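Local coordinates for protein SusD homolog (Bacteroides thetaiotaomicron, PDB 4MRU) that probably binds mucin O-glycans as a SusD-like outer-membrane lipoprotein of a gut bacterium, at residues H41-M46 with S312-T317; L250-N253 with D257-V260. All blocks are in the same frame, centred on the assembly; numbering follows the deposited sequence.

From the N terminus, the chain first passes through 41-46 on helix 40-54, whose partner in contact 1 comes only after 265 intervening residues, in the loop between helix 304-309 and strand 322-325. Nested inside that long excursion, contact 2 closes a very short loop of three residues, connecting helix 248-254 to strand 258-260. The centres of the two contacts lie about 5 Å apart, and 312-317 runs along both parts of contact 2: Ser-312 bonds to the backbone of Val-260, and the carbonyl of Met-316 takes the side-chain amide of Asn-253. Phe-252 joins them further, its ring meeting both Tyr-43 and Arg-314.

Contact 1. Residues H41-M46 with S312-T317; sequences HLYQFM and SNRLMT
Tyr-43 and Arg-314 reach for each other from opposite directions and meet only at their polar ends, with Tyr-43 OH 3.2 Å from Arg-314 NH1. The backbones stay far apart, so two long side chains span the distance. Tyr-43 stretches out from helix 40-54 with CG anti to the backbone N (chi1 -171°), which sends its hydroxyl toward the loop. On the other side, Arg-314 leaves the backbone with CG between N and the carbonyl carbon (chi1 65°), runs straight through chi2 and then bends at chi3, bringing the guanidinium edge to the phenol oxygen. The ring and guanidinium planes differ by 34°. In this helix-rich SusD-like fold, the pair links helix 40-54, which packs against helix 81-100, to the loop that precedes strand 322-325, with helix 248-254 beside them: Tyr-43 packs on Ser-248 and Phe-252, and Arg-314 makes a cation-pi contact with Phe-252. Tyrosine is apt here, since its ring packs in the interior while its hydroxyl faces a charged group. Arginine suits its place equally because its flat cation can offer N-H groups at the rim and still be covered on a face. Here the selenium of Met-316, a selenomethionine in the crystal, lies 3.3 Å above the guanidinium plane, over its centre.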
loop_
_atom_site.group_PDB
_atom_site.type_symbol
_atom_site.label_atom_id
_atom_site.label_comp_id
_atom_site.label_asym_id
_atom_site.label_seq_id
_atom_site.Cartn_x
_atom_site.Cartn_y
_atom_site.Cartn_z
ATOM N N HIS A 41 -1.955 -17.704 2.714
ATOM C CA HIS A 41 -0.558 -18.104 2.605
ATOM C C HIS A 41 0.278 -16.979 1.950
ATOM O O HIS A 41 1.405 -16.738 2.349
ATOM C CB HIS A 41 -0.393 -19.396 1.825
ATOM C CG HIS A 41 1.040 -19.799 1.679
ATOM N ND1 HIS A 41 1.792 -19.456 0.576
ATOM C CD2 HIS A 41 1.870 -20.470 2.513
ATOM C CE1 HIS A 41 3.032 -19.893 0.734
ATOM N NE2 HIS A 41 3.113 -20.495 1.914
ATOM N N LEU A 42 -0.283 -16.316 0.956
ATOM C CA LEU A 42 0.354 -15.187 0.278
ATOM C C LEU A 42 0.254 -13.901 1.124
ATOM O O LEU A 42 1.242 -13.207 1.327
ATOM C CB LEU A 42 -0.246 -15.000 -1.110
ATOM C CG LEU A 42 0.227 -13.818 -1.952
ATOM C CD1 LEU A 42 1.735 -13.631 -1.950
ATOM C CD2 LEU A 42 -0.291 -14.022 -3.380
ATOM N N TYR A 43 -0.918 -13.643 1.681
ATOM C CA TYR A 43 -1.147 -12.493 2.554
ATOM C C TYR A 43 -0.063 -12.377 3.659
ATOM O O TYR A 43 0.451 -11.285 3.933
ATOM C CB TYR A 43 -2.576 -12.526 3.161
ATOM C CG TYR A 43 -2.922 -11.253 3.884
ATOM C CD1 TYR A 43 -2.486 -11.041 5.181
ATOM C CD2 TYR A 43 -3.699 -10.242 3.272
ATOM C CE1 TYR A 43 -2.797 -9.867 5.864
ATOM C CE2 TYR A 43 -3.956 -9.036 3.937
ATOM C CZ TYR A 43 -3.500 -8.855 5.226
ATOM O OH TYR A 43 -3.758 -7.681 5.904
ATOM N N GLN A 44 0.242 -13.476 4.350
ATOM C CA GLN A 44 1.129 -13.378 5.532
ATOM C C GLN A 44 2.484 -12.755 5.174
ATOM O O GLN A 44 3.014 -11.955 5.913
ATOM C CB GLN A 44 1.301 -14.734 6.229
ATOM C CG GLN A 44 2.076 -15.759 5.424
ATOM C CD GLN A 44 2.092 -17.117 6.084
ATOM O OE1 GLN A 44 2.133 -17.226 7.323
ATOM N NE2 GLN A 44 2.073 -18.172 5.267
ATOM N N PHE A 45 3.000 -13.091 4.013
ATOM C CA PHE A 45 4.291 -12.579 3.566
ATOM C C PHE A 45 4.168 -11.168 3.015
ATOM O O PHE A 45 4.896 -10.271 3.428
ATOM C CB PHE A 45 4.891 -13.470 2.499
ATOM C CG PHE A 45 5.189 -14.874 2.970
ATOM C CD1 PHE A 45 6.185 -15.093 3.911
ATOM C CD2 PHE A 45 4.484 -15.932 2.496
ATOM C CE1 PHE A 45 6.443 -16.359 4.375
ATOM C CE2 PHE A 45 4.755 -17.231 2.927
ATOM C CZ PHE A 45 5.743 -17.436 3.861
HETATM N N MSE A 46 3.279 -10.978 2.053
HETATM C CA MSE A 46 3.247 -9.709 1.292
HETATM C C MSE A 46 2.654 -8.588 2.106
HETATM O O MSE A 46 3.176 -7.478 2.129
HETATM C CB MSE A 46 2.458 -9.938 0.009
HETATM C CG MSE A 46 2.503 -8.753 -0.921
HETATM SE SE MSE A 46 1.627 -9.380 -2.582
HETATM C CE MSE A 46 2.479 -7.958 -3.732
ATOM N N SER A 312 -2.294 -4.387 21.167
ATOM C CA SER A 312 -3.527 -4.329 20.399
ATOM C C SER A 312 -3.418 -5.179 19.131
ATOM O O SER A 312 -2.354 -5.250 18.525
ATOM C CB SER A 312 -3.839 -2.876 20.020
ATOM O OG SER A 312 -4.155 -2.109 21.145
ATOM N N ASN A 313 -4.548 -5.741 18.729
ATOM C CA ASN A 313 -4.755 -6.326 17.408
ATOM C C ASN A 313 -5.444 -5.329 16.502
ATOM O O ASN A 313 -6.016 -4.357 16.973
ATOM C CB ASN A 313 -5.641 -7.570 17.539
ATOM C CG ASN A 313 -5.628 -8.461 16.312
ATOM O OD1 ASN A 313 -4.945 -8.216 15.329
ATOM N ND2 ASN A 313 -6.414 -9.499 16.374
ATOM N N ARG A 314 -5.400 -5.542 15.199
ATOM C CA ARG A 314 -6.370 -4.875 14.384
ATOM C C ARG A 314 -7.756 -5.434 14.694
ATOM O O ARG A 314 -7.880 -6.542 15.146
ATOM C CB ARG A 314 -6.029 -4.969 12.882
ATOM C CG ARG A 314 -6.046 -6.316 12.259
ATOM C CD ARG A 314 -5.637 -6.182 10.774
ATOM N NE ARG A 314 -6.759 -5.718 9.947
ATOM C CZ ARG A 314 -6.924 -6.016 8.654
ATOM N NH1 ARG A 314 -6.018 -6.725 7.984
ATOM N NH2 ARG A 314 -7.992 -5.599 8.027
ATOM N N LEU A 315 -8.779 -4.612 14.437
ATOM C CA LEU A 315 -10.186 -4.977 14.623
ATOM C C LEU A 315 -10.731 -5.406 13.273
ATOM O O LEU A 315 -10.859 -4.590 12.374
ATOM C CB LEU A 315 -10.969 -3.796 15.166
ATOM C CG LEU A 315 -12.470 -4.038 15.398
ATOM C CD1 LEU A 315 -12.661 -5.120 16.466
ATOM C CD2 LEU A 315 -13.181 -2.751 15.762
HETATM N N MSE A 316 -10.960 -6.697 13.093
HETATM C CA MSE A 316 -11.505 -7.202 11.870
HETATM C C MSE A 316 -12.276 -8.464 12.100
HETATM O O MSE A 316 -12.159 -9.111 13.171
HETATM C CB MSE A 316 -10.347 -7.495 10.915
HETATM C CG MSE A 316 -9.554 -8.731 11.327
HETATM SE SE MSE A 316 -8.073 -8.917 10.027
HETATM C CE MSE A 316 -9.154 -8.958 8.399
ATOM N N THR A 317 -13.087 -8.827 11.107
ATOM C CA THR A 317 -13.876 -10.066 11.141
ATOM C C THR A 317 -13.644 -10.813 9.857
ATOM O O THR A 317 -13.201 -10.216 8.860
ATOM C CB THR A 317 -15.403 -9.820 11.293
ATOM O OG1 THR A 317 -15.979 -9.469 10.015
ATOM C CG2 THR A 317 -15.705 -8.719 12.350
#

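Contact 2. Residues L250-N253 with D257-V260; sequences LCFN and DYRV
Phe-252 brings CE1 of its ring obliquely onto Tyr-258 CB, 3.7 Å away. The two aromatic rings lean obliquely toward each other, their centroids 5.8 Å apart and their planes at 56°. Tyr-258 also touches the preceding residue of the helix: Cys-251 CB sits 4.1 Å from Tyr-258 CD2, and the cysteine side chain is small enough to pack beside the tyrosine ring. Large aromatic side chains suit this buried corner, where Phe-252 also meets Phe-58 and Tyr-258 packs on Ala-48 and Met-49 of helix 40-54. Polar bonds run alongside, one between the backbones and the rest from side chains. Asp-257 N donates to Cys-251 O at 3.1 Å, and the Asp-257 carboxylate forms a salt bridge with Arg-62. Arg-259 starts away from the helix, but its chain folds back at chi2 (-70°), and NH1 then donates to Phe-252 O at 2.9 Å, nearly straight and on a carbonyl lone pair. The same nitrogen gives a second bond to Tyr-258 O at 2.8 Å, so two carbonyls hold the guanidinium in position. NH2 reaches Asn-253 O through a water, while NE is taken by Ile-308 O. The arrangement is a short helix-to-strand connection in which an arginine serves carbonyls near the helix C terminus, just where strand 258-260 pairs antiparallel with strand 58-60.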
loop_
_atom_site.group_PDB
_atom_site.type_symbol
_atom_site.label_atom_id
_atom_site.label_comp_id
_atom_site.label_asym_id
_atom_site.label_seq_id
_atom_site.Cartn_x
_atom_site.Cartn_y
_atom_site.Cartn_z
ATOM N N LEU A 250 -7.527 -14.819 9.501
ATOM C CA LEU A 250 -6.820 -15.902 10.181
ATOM C C LEU A 250 -5.499 -15.400 10.788
ATOM O O LEU A 250 -5.176 -15.746 11.929
ATOM C CB LEU A 250 -6.498 -17.070 9.240
ATOM C CG LEU A 250 -7.732 -17.820 8.763
ATOM C CD1 LEU A 250 -7.348 -18.720 7.589
ATOM C CD2 LEU A 250 -8.392 -18.607 9.891
ATOM N N CYS A 251 -4.745 -14.620 10.015
ATOM C CA CYS A 251 -3.392 -14.195 10.388
ATOM C C CYS A 251 -3.389 -13.439 11.703
ATOM O O CYS A 251 -2.438 -13.547 12.475
ATOM C CB CYS A 251 -2.757 -13.303 9.307
ATOM S SG CYS A 251 -2.648 -14.098 7.663
ATOM N N PHE A 252 -4.451 -12.666 11.944
ATOM C CA PHE A 252 -4.500 -11.747 13.059
ATOM C C PHE A 252 -5.322 -12.307 14.205
ATOM O O PHE A 252 -4.937 -12.202 15.349
ATOM C CB PHE A 252 -5.098 -10.417 12.605
ATOM C CG PHE A 252 -4.258 -9.698 11.590
ATOM C CD1 PHE A 252 -3.231 -8.864 11.988
ATOM C CD2 PHE A 252 -4.505 -9.866 10.236
ATOM C CE1 PHE A 252 -2.438 -8.213 11.067
ATOM C CE2 PHE A 252 -3.745 -9.192 9.297
ATOM C CZ PHE A 252 -2.697 -8.376 9.708
ATOM N N ASN A 253 -6.465 -12.889 13.886
ATOM C CA ASN A 253 -7.431 -13.328 14.889
ATOM C C ASN A 253 -7.203 -14.749 15.378
ATOM O O ASN A 253 -7.519 -15.047 16.510
ATOM C CB ASN A 253 -8.861 -13.209 14.343
ATOM C CG ASN A 253 -9.343 -11.770 14.271
ATOM O OD1 ASN A 253 -8.687 -10.831 14.754
ATOM N ND2 ASN A 253 -10.515 -11.579 13.660
ATOM N N ASP A 257 -0.398 -14.208 14.679
ATOM C CA ASP A 257 0.986 -14.034 14.309
ATOM C C ASP A 257 1.419 -12.550 14.237
ATOM O O ASP A 257 2.589 -12.265 14.100
ATOM C CB ASP A 257 1.274 -14.678 12.954
ATOM C CG ASP A 257 1.441 -16.183 13.012
ATOM O OD1 ASP A 257 1.433 -16.774 14.111
ATOM O OD2 ASP A 257 1.574 -16.771 11.920
ATOM N N TYR A 258 0.481 -11.615 14.290
ATOM C CA TYR A 258 0.774 -10.184 14.157
ATOM C C TYR A 258 -0.016 -9.359 15.151
ATOM O O TYR A 258 -1.193 -9.652 15.446
ATOM C CB TYR A 258 0.486 -9.664 12.720
ATOM C CG TYR A 258 1.150 -10.545 11.714
ATOM C CD1 TYR A 258 2.492 -10.391 11.420
ATOM C CD2 TYR A 258 0.484 -11.677 11.196
ATOM C CE1 TYR A 258 3.145 -11.291 10.567
ATOM C CE2 TYR A 258 1.153 -12.576 10.357
ATOM C CZ TYR A 258 2.469 -12.366 10.067
ATOM O OH TYR A 258 3.122 -13.271 9.291
ATOM N N ARG A 259 0.610 -8.283 15.629
ATOM C CA ARG A 259 -0.106 -7.284 16.391
ATOM C C ARG A 259 0.277 -5.913 15.852
ATOM O O ARG A 259 1.191 -5.760 15.050
ATOM C CB ARG A 259 0.173 -7.401 17.903
ATOM C CG ARG A 259 -0.356 -8.653 18.593
ATOM C CD ARG A 259 -1.850 -8.547 18.635
ATOM N NE ARG A 259 -2.622 -9.674 19.176
ATOM C CZ ARG A 259 -3.329 -10.548 18.454
ATOM N NH1 ARG A 259 -3.260 -10.586 17.126
ATOM N NH2 ARG A 259 -4.106 -11.409 19.080
ATOM N N VAL A 260 -0.437 -4.919 16.316
ATOM C CA VAL A 260 -0.262 -3.579 15.840
ATOM C C VAL A 260 1.078 -2.999 16.280
ATOM O O VAL A 260 1.538 -3.203 17.402
ATOM C CB VAL A 260 -1.441 -2.684 16.322
ATOM C CG1 VAL A 260 -1.262 -1.265 15.830
ATOM C CG2 VAL A 260 -2.745 -3.243 15.823
HETATM O O HOH W 1 -6.745 -12.655 18.563
#